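Local coordinates for titin heart isoform N2-B (PDB 2BK8), which is a giant structural protein of muscle whose M1 immunoglobulin-like domain probably serves as a module of the M-band, at residues C23-Y28 with C75-D80. Residues are numbered along the deposited sequence; the frame is centred on the assembly and turned at random.
Sequences CKIENY and CKVVND
Ile25 reaches across the interior of the domain with its CG1-CD1 arm and meets the branched end of Val77 tip to tip. The arm descends on the two methyls together: CD1 stands 3.9 Å from Val77 CG2 and 4.1 Å from Val77 CG1. Placing CG1 anti to the carbonyl carbon (chi1 -64°) carries CG1 and CD1 of Ile25 across the gap onto Val77. Val34 and Tyr53 also touch Ile25, and Met3 packs against Val77, so the pair is built into a wider apolar core.

Two residues earlier on both strands, Cys23 faces Cys75 with the same side-chain torsion: each SG lies anti to its own backbone N (chi1 180° in both). The two sulfurs remain 4.0 Å apart, far beyond a disulfide bond, and Cys75 SG also lies 4.0 Å from Cys23 CB. The cysteines therefore meet as apolar groups, the CA atoms 7.3 Å apart, with Trp36 touching Cys75 in the manner of the core tryptophan of immunoglobulin domains.

Towards the loops the strands part, and the CA atoms of Ile25 and Val77 are already 8.4 Å apart. Asn79 ND2 approaches Asn27 O only to 4.5 Å, too far for a hydrogen bond, and this amide nitrogen is buried with no partner. Its OD1, by contrast, accepts from the backbone N of Tyr81 and of Gly82, which ties the amide to the turn that follows.

No hydrogen bond spans the contact, since strands 19-26 and 71-78 belong to different sheets. Residues 23-27 and 75-79 run in directions 17° apart. Such face-to-face packing, with a cysteine from each sheet at the centre, is the hallmark of the immunoglobulin beta-sandwich, here an I-set domain whose B and F strand cysteines are unbridged.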
loop_
_atom_site.group_PDB
_atom_site.type_symbol
_atom_site.label_atom_id
_atom_site.label_comp_id
_atom_site.label_asym_id
_atom_site.label_seq_id
_atom_site.Cartn_x
_atom_site.Cartn_y
_atom_site.Cartn_z
ATOM N N CYS A 23 2.703 -4.924 -3.877
ATOM C CA CYS A 23 3.590 -4.167 -4.750
ATOM C C CYS A 23 4.932 -4.888 -4.875
ATOM O O CYS A 23 5.658 -5.064 -3.887
ATOM C CB CYS A 23 3.785 -2.724 -4.228
ATOM S SG CYS A 23 4.927 -1.698 -5.301
ATOM N N LYS A 24 5.266 -5.298 -6.095
ATOM C CA LYS A 24 6.534 -5.982 -6.357
ATOM C C LYS A 24 7.649 -5.008 -6.842
ATOM O O LYS A 24 7.437 -4.238 -7.777
ATOM C CB LYS A 24 6.283 -7.131 -7.370
ATOM C CG LYS A 24 7.328 -8.208 -7.419
ATOM C CD LYS A 24 6.903 -9.302 -8.401
ATOM C CE LYS A 24 8.084 -10.152 -8.807
ATOM N NZ LYS A 24 7.845 -10.995 -10.017
ATOM N N ILE A 25 8.783 -5.009 -6.149
ATOM C CA ILE A 25 9.904 -4.084 -6.445
ATOM C C ILE A 25 11.018 -4.711 -7.278
ATOM O O ILE A 25 11.481 -5.816 -6.984
ATOM C CB ILE A 25 10.420 -3.428 -5.114
ATOM C CG1 ILE A 25 9.308 -2.566 -4.507
ATOM C CG2 ILE A 25 11.587 -2.497 -5.382
ATOM C CD1 ILE A 25 8.993 -2.819 -3.010
ATOM N N GLU A 26 11.426 -3.996 -8.336
ATOM C CA GLU A 26 12.582 -4.389 -9.149
ATOM C C GLU A 26 13.831 -3.699 -8.610
ATOM O O GLU A 26 13.788 -2.516 -8.247
ATOM C CB GLU A 26 12.336 -4.038 -10.611
ATOM C CG GLU A 26 11.120 -4.666 -11.303
ATOM C CD GLU A 26 11.026 -6.206 -11.205
ATOM O OE1 GLU A 26 12.012 -6.910 -11.517
ATOM O OE2 GLU A 26 9.928 -6.709 -10.862
ATOM N N ASN A 27 14.944 -4.440 -8.586
ATOM C CA ASN A 27 16.271 -3.953 -8.163
ATOM C C ASN A 27 16.323 -3.376 -6.739
ATOM O O ASN A 27 17.011 -2.379 -6.465
ATOM C CB ASN A 27 16.896 -2.990 -9.194
ATOM C CG ASN A 27 16.844 -3.522 -10.621
ATOM O OD1 ASN A 27 17.663 -4.354 -11.017
ATOM N ND2 ASN A 27 15.912 -2.996 -11.419
ATOM N N TYR A 28 15.551 -4.006 -5.851
ATOM C CA TYR A 28 15.704 -3.833 -4.408
ATOM C C TYR A 28 17.094 -4.288 -3.921
ATOM O O TYR A 28 17.759 -5.129 -4.557
ATOM C CB TYR A 28 14.587 -4.590 -3.676
ATOM C CG TYR A 28 14.600 -6.086 -3.915
ATOM C CD1 TYR A 28 15.340 -6.936 -3.096
ATOM C CD2 TYR A 28 13.897 -6.651 -4.984
ATOM C CE1 TYR A 28 15.368 -8.307 -3.331
ATOM C CE2 TYR A 28 13.902 -8.013 -5.208
ATOM C CZ TYR A 28 14.633 -8.838 -4.392
ATOM O OH TYR A 28 14.660 -10.199 -4.622
ATOM N N CYS A 75 2.321 3.216 -2.102
ATOM C CA CYS A 75 3.499 2.471 -1.605
ATOM C C CYS A 75 4.723 3.265 -2.028
ATOM O O CYS A 75 4.998 3.413 -3.243
ATOM C CB CYS A 75 3.562 1.070 -2.229
ATOM S SG CYS A 75 4.990 0.060 -1.694
ATOM N N LYS A 76 5.430 3.818 -1.042
ATOM C CA LYS A 76 6.667 4.592 -1.293
ATOM C C LYS A 76 7.946 3.795 -0.990
ATOM O O LYS A 76 8.165 3.313 0.127
ATOM C CB LYS A 76 6.664 5.952 -0.527
ATOM C CG LYS A 76 7.900 6.820 -0.819
ATOM C CD LYS A 76 7.831 8.124 -0.020
ATOM C CE LYS A 76 9.109 8.928 -0.166
ATOM N NZ LYS A 76 8.880 10.410 -0.072
ATOM N N VAL A 77 8.823 3.702 -1.991
ATOM C CA VAL A 77 10.050 2.906 -1.878
ATOM C C VAL A 77 11.286 3.782 -1.988
ATOM O O VAL A 77 11.394 4.585 -2.903
ATOM C CB VAL A 77 10.069 1.742 -2.903
ATOM C CG1 VAL A 77 10.983 0.706 -2.425
ATOM C CG2 VAL A 77 8.646 1.090 -2.970
ATOM N N VAL A 78 12.186 3.663 -1.014
ATOM C CA VAL A 78 13.383 4.518 -0.942
ATOM C C VAL A 78 14.609 3.668 -0.674
ATOM O O VAL A 78 14.587 2.804 0.206
ATOM C CB VAL A 78 13.264 5.594 0.187
ATOM C CG1 VAL A 78 14.509 6.458 0.276
ATOM C CG2 VAL A 78 12.052 6.466 -0.031
ATOM N N ASN A 79 15.663 3.903 -1.458
ATOM C CA ASN A 79 17.014 3.425 -1.130
ATOM C C ASN A 79 18.107 4.467 -1.265
ATOM O O ASN A 79 17.825 5.662 -1.344
ATOM C CB ASN A 79 17.382 2.110 -1.841
ATOM C CG ASN A 79 17.587 2.257 -3.334
ATOM O OD1 ASN A 79 17.352 3.312 -3.930
ATOM N ND2 ASN A 79 18.025 1.167 -3.955
ATOM N N ASP A 80 19.351 3.985 -1.291
ATOM C CA ASP A 80 20.566 4.808 -1.331
ATOM C C ASP A 80 20.791 5.502 -2.669
ATOM O O ASP A 80 21.741 6.296 -2.819
ATOM C CB ASP A 80 21.776 3.927 -1.010
ATOM C CG ASP A 80 21.956 3.675 0.484
ATOM O OD1 ASP A 80 21.223 4.257 1.312
ATOM O OD2 ASP A 80 22.870 2.903 0.836
#